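Beta-hexosaminidase Amuc_2018 (Akkermansia muciniphila, PDB 6JEA) hydrolyses terminal N-acetylglucosamine from terminally unbranched N-glycans and chitobiose, and also releases beta-linked N-acetylgalactosamine, as a zinc-containing glycoside hydrolase of family 20. Local coordinates at residues A[100-105]-A[149-154]; A[251-256]-A[303-308]; A[321-326]-A[341-346]. All blocks are in the same frame, centred on the assembly; numbering follows the deposited sequence. Where two conformers were deposited one is given.

Contact 1 of 3, residues A[100-105]-A[149-154]. With NAG (2-acetamido-2-deoxy-beta-D-glucopyranose), chain B.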
loop_
_atom_site.group_PDB
_atom_site.type_symbol
_atom_site.label_atom_id
_atom_site.label_comp_id
_atom_site.label_asym_id
_atom_site.label_seq_id
_atom_site.Cartn_x
_atom_site.Cartn_y
_atom_site.Cartn_z
ATOM N N ALA A 100 7.543 9.858 0.390
ATOM C CA ALA A 100 8.508 10.509 -0.491
ATOM C C ALA A 100 7.968 11.832 -1.019
ATOM O O ALA A 100 8.682 12.842 -1.035
ATOM C CB ALA A 100 8.875 9.578 -1.647
ATOM N N ARG A 101 6.707 11.849 -1.453
ATOM C CA ARG A 101 6.132 13.078 -1.988
ATOM C C ARG A 101 5.814 14.065 -0.870
ATOM O O ARG A 101 6.117 15.258 -0.977
ATOM C CB ARG A 101 4.885 12.760 -2.813
ATOM C CG ARG A 101 5.157 12.523 -4.296
ATOM C CD ARG A 101 6.111 11.362 -4.524
ATOM N NE ARG A 101 6.346 11.112 -5.944
ATOM C CZ ARG A 101 5.579 10.336 -6.704
ATOM N NH1 ARG A 101 4.521 9.728 -6.182
ATOM N NH2 ARG A 101 5.871 10.166 -7.985
ATOM N N HIS A 102 5.206 13.585 0.213
ATOM C CA HIS A 102 4.966 14.405 1.394
ATOM C C HIS A 102 5.215 13.557 2.630
ATOM O O HIS A 102 4.547 12.538 2.832
ATOM C CB HIS A 102 3.548 14.981 1.405
ATOM C CG HIS A 102 3.398 16.220 0.578
ATOM N ND1 HIS A 102 2.871 16.208 -0.694
ATOM C CD2 HIS A 102 3.723 17.509 0.838
ATOM C CE1 HIS A 102 2.868 17.436 -1.179
ATOM N NE2 HIS A 102 3.381 18.245 -0.269
ATOM N N PHE A 103 6.176 13.987 3.444
ATOM C CA PHE A 103 6.551 13.270 4.655
ATOM C C PHE A 103 5.353 13.107 5.581
ATOM O O PHE A 103 4.499 13.992 5.687
ATOM C CB PHE A 103 7.679 14.025 5.362
ATOM C CG PHE A 103 8.233 13.321 6.566
ATOM C CD1 PHE A 103 9.020 12.193 6.425
ATOM C CD2 PHE A 103 7.988 13.807 7.840
ATOM C CE1 PHE A 103 9.538 11.548 7.535
ATOM C CE2 PHE A 103 8.505 13.168 8.955
ATOM C CZ PHE A 103 9.280 12.037 8.802
ATOM N N ILE A 104 5.283 11.957 6.243
ATOM C CA ILE A 104 4.203 11.671 7.185
ATOM C C ILE A 104 4.807 11.445 8.566
ATOM O O ILE A 104 5.523 10.454 8.771
ATOM C CB ILE A 104 3.377 10.454 6.744
ATOM C CG1 ILE A 104 2.953 10.585 5.280
ATOM C CG2 ILE A 104 2.157 10.293 7.634
ATOM C CD1 ILE A 104 2.158 9.392 4.773
ATOM N N PRO A 105 4.555 12.327 9.532
ATOM C CA PRO A 105 5.087 12.122 10.883
ATOM C C PRO A 105 4.627 10.795 11.472
ATOM O O PRO A 105 3.618 10.217 11.063
ATOM C CB PRO A 105 4.521 13.307 11.673
ATOM C CG PRO A 105 4.230 14.346 10.639
ATOM C CD PRO A 105 3.811 13.593 9.412
ATOM N N SER A 149 16.525 14.704 1.597
ATOM C CA SER A 149 15.281 14.734 2.355
ATOM C C SER A 149 14.690 16.131 2.467
ATOM O O SER A 149 13.672 16.304 3.142
ATOM C CB SER A 149 15.494 14.160 3.760
ATOM O OG SER A 149 16.151 15.094 4.595
ATOM N N ARG A 150 15.302 17.126 1.824
ATOM C CA ARG A 150 14.845 18.506 1.879
ATOM C C ARG A 150 14.626 19.022 0.465
ATOM O O ARG A 150 15.447 18.785 -0.424
ATOM C CB ARG A 150 15.861 19.402 2.605
ATOM C CG ARG A 150 16.132 19.010 4.050
ATOM C CD ARG A 150 17.200 19.897 4.683
ATOM N NE ARG A 150 17.169 19.841 6.142
ATOM C CZ ARG A 150 17.808 18.934 6.874
ATOM N NH1 ARG A 150 18.534 17.995 6.284
ATOM N NH2 ARG A 150 17.720 18.963 8.197
ATOM N N ARG A 151 13.516 19.726 0.261
ATOM C CA ARG A 151 13.244 20.380 -1.010
ATOM C C ARG A 151 12.754 21.797 -0.745
ATOM O O ARG A 151 12.196 22.092 0.315
ATOM C CB ARG A 151 12.226 19.601 -1.859
ATOM C CG ARG A 151 10.792 19.626 -1.364
ATOM C CD ARG A 151 9.886 18.954 -2.387
ATOM N NE ARG A 151 8.477 18.991 -2.005
ATOM C CZ ARG A 151 7.803 17.951 -1.524
ATOM N NH1 ARG A 151 8.405 16.779 -1.367
ATOM N NH2 ARG A 151 6.524 18.082 -1.206
ATOM N N GLU A 152 12.975 22.678 -1.724
ATOM C CA GLU A 152 12.768 24.104 -1.504
ATOM C C GLU A 152 11.295 24.497 -1.496
ATOM O O GLU A 152 10.928 25.469 -0.826
ATOM C CB GLU A 152 13.518 24.910 -2.564
ATOM C CG GLU A 152 15.021 24.673 -2.559
ATOM C CD GLU A 152 15.730 25.363 -3.714
ATOM O OE1 GLU A 152 15.160 26.322 -4.278
ATOM O OE2 GLU A 152 16.855 24.939 -4.058
ATOM N N GLU A 153 10.446 23.779 -2.219
ATOM C CA GLU A 153 9.026 24.117 -2.310
ATOM C C GLU A 153 8.293 22.928 -2.920
ATOM O O GLU A 153 8.867 21.849 -3.107
ATOM C CB GLU A 153 8.808 25.394 -3.125
ATOM C CG GLU A 153 9.317 25.317 -4.554
ATOM C CD GLU A 153 9.064 26.598 -5.331
ATOM O OE1 GLU A 153 8.423 27.514 -4.773
ATOM O OE2 GLU A 153 9.502 26.689 -6.499
ATOM N N SER A 154 7.014 23.130 -3.234
ATOM C CA SER A 154 6.190 22.121 -3.894
ATOM C C SER A 154 5.259 22.844 -4.856
ATOM O O SER A 154 4.343 23.547 -4.419
ATOM C CB SER A 154 5.393 21.296 -2.881
ATOM O OG SER A 154 6.239 20.747 -1.886
HETATM C C1 NAG B . 1.470 6.233 -10.670
HETATM C C2 NAG B . 2.979 6.486 -10.597
HETATM C C3 NAG B . 3.314 7.421 -9.435
HETATM C C4 NAG B . 2.447 8.671 -9.467
HETATM C C5 NAG B . 0.978 8.282 -9.561
HETATM C C6 NAG B . 0.054 9.469 -9.684
HETATM C C7 NAG B . 4.442 4.692 -11.425
HETATM C C8 NAG B . 5.102 3.389 -11.096
HETATM N N2 NAG B . 3.698 5.230 -10.454
HETATM O O1 NAG B . 1.181 5.482 -11.803
HETATM O O3 NAG B . 4.688 7.784 -9.518
HETATM O O4 NAG B . 2.647 9.434 -8.282
HETATM O O5 NAG B . 0.777 7.474 -10.726
HETATM O O6 NAG B . -1.306 9.058 -9.715
HETATM O O7 NAG B . 4.575 5.232 -12.518
#

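Contact 2 of 3, residues A[251-256]-A[303-308]. With NAG (2-acetamido-2-deoxy-beta-D-glucopyranose), chain B.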
loop_
_atom_site.group_PDB
_atom_site.type_symbol
_atom_site.label_atom_id
_atom_site.label_comp_id
_atom_site.label_asym_id
_atom_site.label_seq_id
_atom_site.Cartn_x
_atom_site.Cartn_y
_atom_site.Cartn_z
ATOM N N ILE A 251 10.575 -8.220 2.177
ATOM C CA ILE A 251 10.075 -7.880 0.851
ATOM C C ILE A 251 10.531 -6.469 0.516
ATOM O O ILE A 251 10.314 -5.537 1.299
ATOM C CB ILE A 251 8.542 -7.988 0.789
ATOM C CG1 ILE A 251 8.087 -9.414 1.106
ATOM C CG2 ILE A 251 8.044 -7.563 -0.573
ATOM C CD1 ILE A 251 6.584 -9.577 1.140
ATOM N N VAL A 252 11.162 -6.306 -0.643
ATOM C CA VAL A 252 11.637 -5.007 -1.103
ATOM C C VAL A 252 10.987 -4.715 -2.448
ATOM O O VAL A 252 11.169 -5.467 -3.414
ATOM C CB VAL A 252 13.169 -4.960 -1.210
ATOM C CG1 VAL A 252 13.627 -3.573 -1.647
ATOM C CG2 VAL A 252 13.806 -5.341 0.118
ATOM N N HIS A 253 10.207 -3.641 -2.501
ATOM C CA HIS A 253 9.615 -3.164 -3.742
ATOM C C HIS A 253 10.633 -2.264 -4.434
ATOM O O HIS A 253 11.054 -1.250 -3.869
ATOM C CB HIS A 253 8.315 -2.414 -3.456
ATOM C CG HIS A 253 7.427 -2.244 -4.650
ATOM N ND1 HIS A 253 7.888 -1.790 -5.866
ATOM C CD2 HIS A 253 6.096 -2.444 -4.805
ATOM C CE1 HIS A 253 6.883 -1.729 -6.722
ATOM N NE2 HIS A 253 5.784 -2.119 -6.102
ATOM N N LEU A 254 11.043 -2.646 -5.641
ATOM C CA LEU A 254 12.067 -1.921 -6.379
ATOM C C LEU A 254 11.485 -0.918 -7.368
ATOM O O LEU A 254 12.241 -0.293 -8.117
ATOM C CB LEU A 254 12.976 -2.907 -7.114
ATOM C CG LEU A 254 13.704 -3.933 -6.245
ATOM C CD1 LEU A 254 14.538 -4.863 -7.109
ATOM C CD2 LEU A 254 14.572 -3.239 -5.208
ATOM N N GLY A 255 10.166 -0.744 -7.382
ATOM C CA GLY A 255 9.528 0.056 -8.408
ATOM C C GLY A 255 9.423 -0.717 -9.705
ATOM O O GLY A 255 8.508 -1.527 -9.880
ATOM N N GLY A 256 10.361 -0.488 -10.618
ATOM C CA GLY A 256 10.453 -1.280 -11.824
ATOM C C GLY A 256 9.649 -0.783 -13.004
ATOM O O GLY A 256 9.641 -1.450 -14.046
ATOM N N THR A 303 13.258 -10.597 -1.026
ATOM C CA THR A 303 12.570 -10.897 -2.268
ATOM C C THR A 303 12.049 -9.614 -2.901
ATOM O O THR A 303 11.563 -8.721 -2.197
ATOM C CB THR A 303 11.414 -11.890 -2.038
ATOM O OG1 THR A 303 10.773 -12.183 -3.286
ATOM C CG2 THR A 303 10.390 -11.331 -1.058
ATOM N N PRO A 304 12.144 -9.491 -4.224
ATOM C CA PRO A 304 11.734 -8.256 -4.896
ATOM C C PRO A 304 10.279 -8.258 -5.336
ATOM O O PRO A 304 9.673 -9.293 -5.618
ATOM C CB PRO A 304 12.662 -8.223 -6.118
ATOM C CG PRO A 304 12.822 -9.667 -6.464
ATOM C CD PRO A 304 12.803 -10.427 -5.153
ATOM N N GLN A 305 9.723 -7.053 -5.391
ATOM C CA GLN A 305 8.400 -6.821 -5.953
ATOM C C GLN A 305 8.495 -5.714 -6.991
ATOM O O GLN A 305 9.376 -4.854 -6.915
ATOM C CB GLN A 305 7.382 -6.443 -4.879
ATOM C CG GLN A 305 6.975 -7.595 -3.993
ATOM C CD GLN A 305 5.821 -7.233 -3.091
ATOM O OE1 GLN A 305 5.527 -6.055 -2.886
ATOM N NE2 GLN A 305 5.157 -8.244 -2.542
ATOM N N PHE A 306 7.593 -5.744 -7.974
ATOM C CA PHE A 306 7.692 -4.782 -9.069
ATOM C C PHE A 306 6.327 -4.222 -9.444
ATOM O O PHE A 306 5.303 -4.887 -9.291
ATOM C CB PHE A 306 8.313 -5.403 -10.329
ATOM C CG PHE A 306 9.676 -5.993 -10.116
ATOM C CD1 PHE A 306 9.820 -7.312 -9.720
ATOM C CD2 PHE A 306 10.814 -5.238 -10.339
ATOM C CE1 PHE A 306 11.075 -7.864 -9.536
ATOM C CE2 PHE A 306 12.071 -5.785 -10.153
ATOM C CZ PHE A 306 12.200 -7.099 -9.751
ATOM N N TRP A 307 6.327 -2.986 -9.943
ATOM C CA TRP A 307 5.213 -2.511 -10.753
ATOM C C TRP A 307 5.281 -3.211 -12.105
ATOM O O TRP A 307 6.303 -3.134 -12.793
ATOM C CB TRP A 307 5.268 -0.994 -10.931
ATOM C CG TRP A 307 5.227 -0.211 -9.649
ATOM C CD1 TRP A 307 6.229 0.555 -9.128
ATOM C CD2 TRP A 307 4.128 -0.112 -8.730
ATOM N NE1 TRP A 307 5.826 1.122 -7.943
ATOM C CE2 TRP A 307 4.540 0.729 -7.675
ATOM C CE3 TRP A 307 2.838 -0.654 -8.694
ATOM C CZ2 TRP A 307 3.709 1.040 -6.597
ATOM C CZ3 TRP A 307 2.013 -0.342 -7.624
ATOM C CH2 TRP A 307 2.452 0.497 -6.592
ATOM N N TYR A 308 4.210 -3.902 -12.482
ATOM C CA TYR A 308 4.277 -4.798 -13.629
ATOM C C TYR A 308 4.479 -4.026 -14.927
ATOM O O TYR A 308 3.828 -3.004 -15.170
ATOM C CB TYR A 308 3.009 -5.643 -13.716
ATOM C CG TYR A 308 3.094 -6.780 -14.711
ATOM C CD1 TYR A 308 4.182 -7.645 -14.716
ATOM C CD2 TYR A 308 2.079 -7.000 -15.634
ATOM C CE1 TYR A 308 4.262 -8.690 -15.617
ATOM C CE2 TYR A 308 2.150 -8.045 -16.542
ATOM C CZ TYR A 308 3.244 -8.886 -16.526
ATOM O OH TYR A 308 3.318 -9.926 -17.423
HETATM C C1 NAG B . 1.470 6.233 -10.670
HETATM C C2 NAG B . 2.979 6.486 -10.597
HETATM C C3 NAG B . 3.314 7.421 -9.435
HETATM C C4 NAG B . 2.447 8.671 -9.467
HETATM C C5 NAG B . 0.978 8.282 -9.561
HETATM C C6 NAG B . 0.054 9.469 -9.684
HETATM C C7 NAG B . 4.442 4.692 -11.425
HETATM C C8 NAG B . 5.102 3.389 -11.096
HETATM N N2 NAG B . 3.698 5.230 -10.454
HETATM O O1 NAG B . 1.181 5.482 -11.803
HETATM O O3 NAG B . 4.688 7.784 -9.518
HETATM O O4 NAG B . 2.647 9.434 -8.282
HETATM O O5 NAG B . 0.777 7.474 -10.726
HETATM O O6 NAG B . -1.306 9.058 -9.715
HETATM O O7 NAG B . 4.575 5.232 -12.518
#

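Contact 3 of 3, residues A[321-326]-A[341-346]. With NAG (2-acetamido-2-deoxy-beta-D-glucopyranose), chain B.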
loop_
_atom_site.group_PDB
_atom_site.type_symbol
_atom_site.label_atom_id
_atom_site.label_comp_id
_atom_site.label_asym_id
_atom_site.label_seq_id
_atom_site.Cartn_x
_atom_site.Cartn_y
_atom_site.Cartn_z
ATOM N N VAL A 321 4.325 -9.078 -8.898
ATOM C CA VAL A 321 4.151 -7.827 -9.618
ATOM C C VAL A 321 2.777 -7.257 -9.289
ATOM O O VAL A 321 1.857 -7.970 -8.881
ATOM C CB VAL A 321 4.319 -8.013 -11.139
ATOM C CG1 VAL A 321 5.714 -8.521 -11.452
ATOM C CG2 VAL A 321 3.277 -8.977 -11.666
ATOM N N TYR A 322 2.656 -5.945 -9.465
ATOM C CA TYR A 322 1.423 -5.213 -9.220
ATOM C C TYR A 322 0.814 -4.799 -10.551
ATOM O O TYR A 322 1.494 -4.185 -11.380
ATOM C CB TYR A 322 1.675 -3.962 -8.370
ATOM C CG TYR A 322 2.117 -4.205 -6.944
ATOM C CD1 TYR A 322 3.382 -4.704 -6.657
ATOM C CD2 TYR A 322 1.280 -3.897 -5.880
ATOM C CE1 TYR A 322 3.793 -4.912 -5.351
ATOM C CE2 TYR A 322 1.683 -4.098 -4.573
ATOM C CZ TYR A 322 2.940 -4.604 -4.314
ATOM O OH TYR A 322 3.339 -4.807 -3.014
ATOM N N ALA A 323 -0.458 -5.128 -10.750
ATOM C CA ALA A 323 -1.208 -4.577 -11.871
ATOM C C ALA A 323 -1.660 -3.169 -11.509
ATOM O O ALA A 323 -2.299 -2.967 -10.474
ATOM C CB ALA A 323 -2.411 -5.458 -12.211
ATOM N N TRP A 324 -1.321 -2.195 -12.352
ATOM C CA TRP A 324 -1.576 -0.798 -12.013
ATOM C C TRP A 324 -2.084 0.060 -13.162
ATOM O O TRP A 324 -2.737 1.074 -12.891
ATOM C CB TRP A 324 -0.306 -0.153 -11.444
ATOM C CG TRP A 324 0.892 -0.278 -12.344
ATOM C CD1 TRP A 324 1.631 -1.404 -12.577
ATOM C CD2 TRP A 324 1.494 0.762 -13.123
ATOM N NE1 TRP A 324 2.650 -1.130 -13.454
ATOM C CE2 TRP A 324 2.588 0.193 -13.804
ATOM C CE3 TRP A 324 1.213 2.118 -13.313
ATOM C CZ2 TRP A 324 3.402 0.934 -14.662
ATOM C CZ3 TRP A 324 2.022 2.852 -14.164
ATOM C CH2 TRP A 324 3.103 2.258 -14.827
ATOM N N ARG A 325 -1.829 -0.286 -14.420
ATOM C CA ARG A 325 -2.226 0.573 -15.527
ATOM C C ARG A 325 -3.720 0.453 -15.817
ATOM O O ARG A 325 -4.330 -0.608 -15.649
ATOM C CB ARG A 325 -1.428 0.239 -16.786
ATOM C CG ARG A 325 0.040 0.624 -16.719
ATOM C CD ARG A 325 0.725 0.380 -18.054
ATOM N NE ARG A 325 2.161 0.643 -17.994
ATOM C CZ ARG A 325 2.711 1.838 -18.189
ATOM N NH1 ARG A 325 1.944 2.888 -18.454
ATOM N NH2 ARG A 325 4.028 1.985 -18.118
ATOM N N GLN A 326 -4.298 1.566 -16.265
ATOM C CA GLN A 326 -5.719 1.610 -16.585
ATOM C C GLN A 326 -6.067 0.585 -17.658
ATOM O O GLN A 326 -5.463 0.561 -18.734
ATOM C CB GLN A 326 -6.099 3.016 -17.055
ATOM C CG GLN A 326 -7.459 3.109 -17.734
ATOM C CD GLN A 326 -8.610 3.128 -16.749
ATOM O OE1 GLN A 326 -8.494 3.666 -15.648
ATOM N NE2 GLN A 326 -9.734 2.539 -17.142
ATOM N N LEU A 341 4.079 -15.800 -12.592
ATOM C CA LEU A 341 4.235 -14.726 -11.623
ATOM C C LEU A 341 3.014 -14.647 -10.716
ATOM O O LEU A 341 1.919 -15.090 -11.068
ATOM C CB LEU A 341 4.441 -13.384 -12.331
ATOM C CG LEU A 341 5.674 -13.235 -13.219
ATOM C CD1 LEU A 341 5.693 -11.861 -13.874
ATOM C CD2 LEU A 341 6.941 -13.472 -12.413
ATOM N N ASN A 342 3.217 -14.071 -9.535
ATOM C CA ASN A 342 2.119 -13.727 -8.645
ATOM C C ASN A 342 1.739 -12.266 -8.842
ATOM O O ASN A 342 2.584 -11.421 -9.153
ATOM C CB ASN A 342 2.485 -13.981 -7.182
ATOM C CG ASN A 342 2.625 -15.451 -6.868
ATOM O OD1 ASN A 342 1.631 -16.166 -6.744
ATOM N ND2 ASN A 342 3.860 -15.914 -6.733
ATOM N N LEU A 343 0.456 -11.975 -8.656
ATOM C CA LEU A 343 -0.095 -10.675 -9.006
ATOM C C LEU A 343 -0.848 -10.072 -7.830
ATOM O O LEU A 343 -1.618 -10.755 -7.150
ATOM C CB LEU A 343 -1.029 -10.786 -10.215
ATOM C CG LEU A 343 -1.611 -9.481 -10.752
ATOM C CD1 LEU A 343 -0.507 -8.532 -11.195
ATOM C CD2 LEU A 343 -2.543 -9.774 -11.901
ATOM N N ILE A 344 -0.616 -8.783 -7.605
ATOM C CA ILE A 344 -1.381 -7.981 -6.662
ATOM C C ILE A 344 -2.138 -6.931 -7.464
ATOM O O ILE A 344 -1.544 -6.225 -8.288
ATOM C CB ILE A 344 -0.470 -7.339 -5.603
ATOM C CG1 ILE A 344 0.296 -8.424 -4.842
ATOM C CG2 ILE A 344 -1.285 -6.506 -4.643
ATOM C CD1 ILE A 344 1.264 -7.888 -3.810
ATOM N N MET A 345 -3.445 -6.835 -7.232
ATOM C CA MET A 345 -4.306 -5.950 -8.009
ATOM C C MET A 345 -4.273 -4.554 -7.398
ATOM O O MET A 345 -4.761 -4.340 -6.283
ATOM C CB MET A 345 -5.730 -6.493 -8.071
ATOM C CG MET A 345 -6.682 -5.640 -8.897
ATOM S SD MET A 345 -6.090 -5.317 -10.572
ATOM C CE MET A 345 -5.913 -6.984 -11.204
ATOM N N ALA A 346 -3.696 -3.605 -8.132
ATOM C CA ALA A 346 -3.624 -2.208 -7.724
ATOM C C ALA A 346 -4.039 -1.298 -8.873
ATOM O O ALA A 346 -3.547 -0.172 -8.991
ATOM C CB ALA A 346 -2.221 -1.851 -7.237
HETATM C C1 NAG B . 1.470 6.233 -10.670
HETATM C C2 NAG B . 2.979 6.486 -10.597
HETATM C C3 NAG B . 3.314 7.421 -9.435
HETATM C C4 NAG B . 2.447 8.671 -9.467
HETATM C C5 NAG B . 0.978 8.282 -9.561
HETATM C C6 NAG B . 0.054 9.469 -9.684
HETATM C C7 NAG B . 4.442 4.692 -11.425
HETATM C C8 NAG B . 5.102 3.389 -11.096
HETATM N N2 NAG B . 3.698 5.230 -10.454
HETATM O O1 NAG B . 1.181 5.482 -11.803
HETATM O O3 NAG B . 4.688 7.784 -9.518
HETATM O O4 NAG B . 2.647 9.434 -8.282
HETATM O O5 NAG B . 0.777 7.474 -10.726
HETATM O O6 NAG B . -1.306 9.058 -9.715
HETATM O O7 NAG B . 4.575 5.232 -12.518
#

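Contact 1 of 3, residues A[100-105]-A[149-154]
Arg151 reaches across with its guanidinium, whose NH2 sits over one face of the His102 imidazole, 3.2 Å above the ring plane and offset toward the rim. The two planes stand 81° apart, and that nitrogen comes to 3.3 Å from His102 NE2. The same guanidinium presents its end to the backbone: NH1 and NH2 both bond to Arg101 O, the NH1 bond being 2.8 Å long. Its other side, NE with NH2, closes on Ser154 OG, NE at 2.8 Å, with the hydroxyl oxygen lying in the guanidinium plane. CG of Arg151 lies between its own N and carbonyl carbon (chi1 71°), and from CG to NE the chain runs straight toward the 100-105 loop. An alanine here is likely to leave Arg101 O without both of these donors and Ser154 OG without its guanidinium partner. His102 is anchored separately, through ND1 to the backbone O of Ala401. The guanidinium of Arg101 lies in the active site. There NH1 donates to O4 of the bound N-acetylglucosamine at 2.8 Å and NH2 to O3 at 3.1 Å, while Asp98 and Asp130 form salt bridges with the guanidinium. The geometry is consistent with a second-shell role for Arg151: its guanidinium, held flat by a carbonyl and a serine hydroxyl, probably steadies the backbone of Arg101, which binds the sugar's O3 and O4.

Contact 2 of 3, residues A[251-256]-A[303-308]
His253 holds CG trans to its own N (chi1 -163°) and Trp307 turns CG to lie beside its N (chi1 -59°), which brings imidazole and indole together beyond the last bridged pair of two parallel strands. His253 NE2 stands 3.5 Å above the indole plane, over its centre. The pair is oblique, with planes at 48° and the centroids of the imidazole and the five-membered ring 4.2 Å apart. On the opposite indole face lies the acetamido methyl of the bound N-acetylglucosamine, C8 being 3.6 Å from Trp307 CD1, so Trp307 forms part of the pocket wall. A 2.9 Å bond from Gly255 N to His253 ND1, in the ring plane, fixes the imidazole's rotation. Along the strands, Val252 N bonds to Thr303 O, Gln305 N to Val252 O and Leu254 N to Gln305 O, before Trp307 N meets Gly255 O at 2.6 Å. Ile251 CG2 presses on the Gln305 amide, 3.4 Å from CD, and Gln305 OE1 goes on to Tyr322 OH. Gly256 CA lies at the edge of the Phe306 ring. Leu254 CD1 touches Pro304 CB and Phe306 CE2, both at 4.0 Å. Helix 282-299 packs over Val252, Leu254 and Pro304, whereas Ile251, His253 and Gln305 face the barrel interior, flanked by strand 183-190, whose Glu187 accepts from Trp307 NE1.

Contact 3 of 3, residues A[321-326]-A[341-346]
Val321 N donates to Asn342 O at 2.9 Å and 169°, the first of the backbone bonds that hold strands 321-323 and 342-345 parallel. Ile344 N returns to Val321 O, and Ala323 N then reaches Ile344 O, so Ile344 is gripped through both its N and its O. Inside the barrel, Ile344 lies alongside Tyr322, pointing the same way. Its CD1 forms a CH-pi contact over the phenol face, 4.1 Å from the ring centroid, while Ala346 CB comes to the ring edge. His396 of strand 392-399 meets the Tyr322 ring edge-to-face. On the helix-covered face, Leu343 CG is trans to its backbone N (chi1 -176°), which swings CD1 back over the partner strand, 3.8 Å from both Val321 CG2 and Ala323 CB. Met345, bent at chi2 and chi3, curls its CE to 4.0 Å from Ala323 CB, and Leu341 CD1 closes on Val321 CG1. Past the strand end, the Trp324 indole reaches the sugar, CZ3 lying 3.6 Å from O1 of the bound N-acetylglucosamine, with NE1 held by Tyr308 O. Arg325 CG lies over the centre of one indole face. The unit is a beta-alpha-beta crossover through helix 329-339, typical of a TIM barrel, with a substrate-binding residue at the C-terminal end of a strand, where active sites of this fold gather.

Overall arrangement
From the N terminus, contact 1 comes first, joining the loop after strand 92-97 to the short strand 150-151 and closing a loop of 43 intervening residues. Contact 2 closes the next, largely helical loop between strands 251-255 and 303-307, and contact 3 the shortest, through helix 329-339. The three follow in series; none nests or crosses. Contacts 2 and 3 belong to one continuous wall of the barrel, because strands 303-307 and 320-323 are neighbours, and the two contacts pack directly against each other. Contact 1 lies across the pocket, its centre about 23 Å from that of contact 2, and all three touch the same bound sugar.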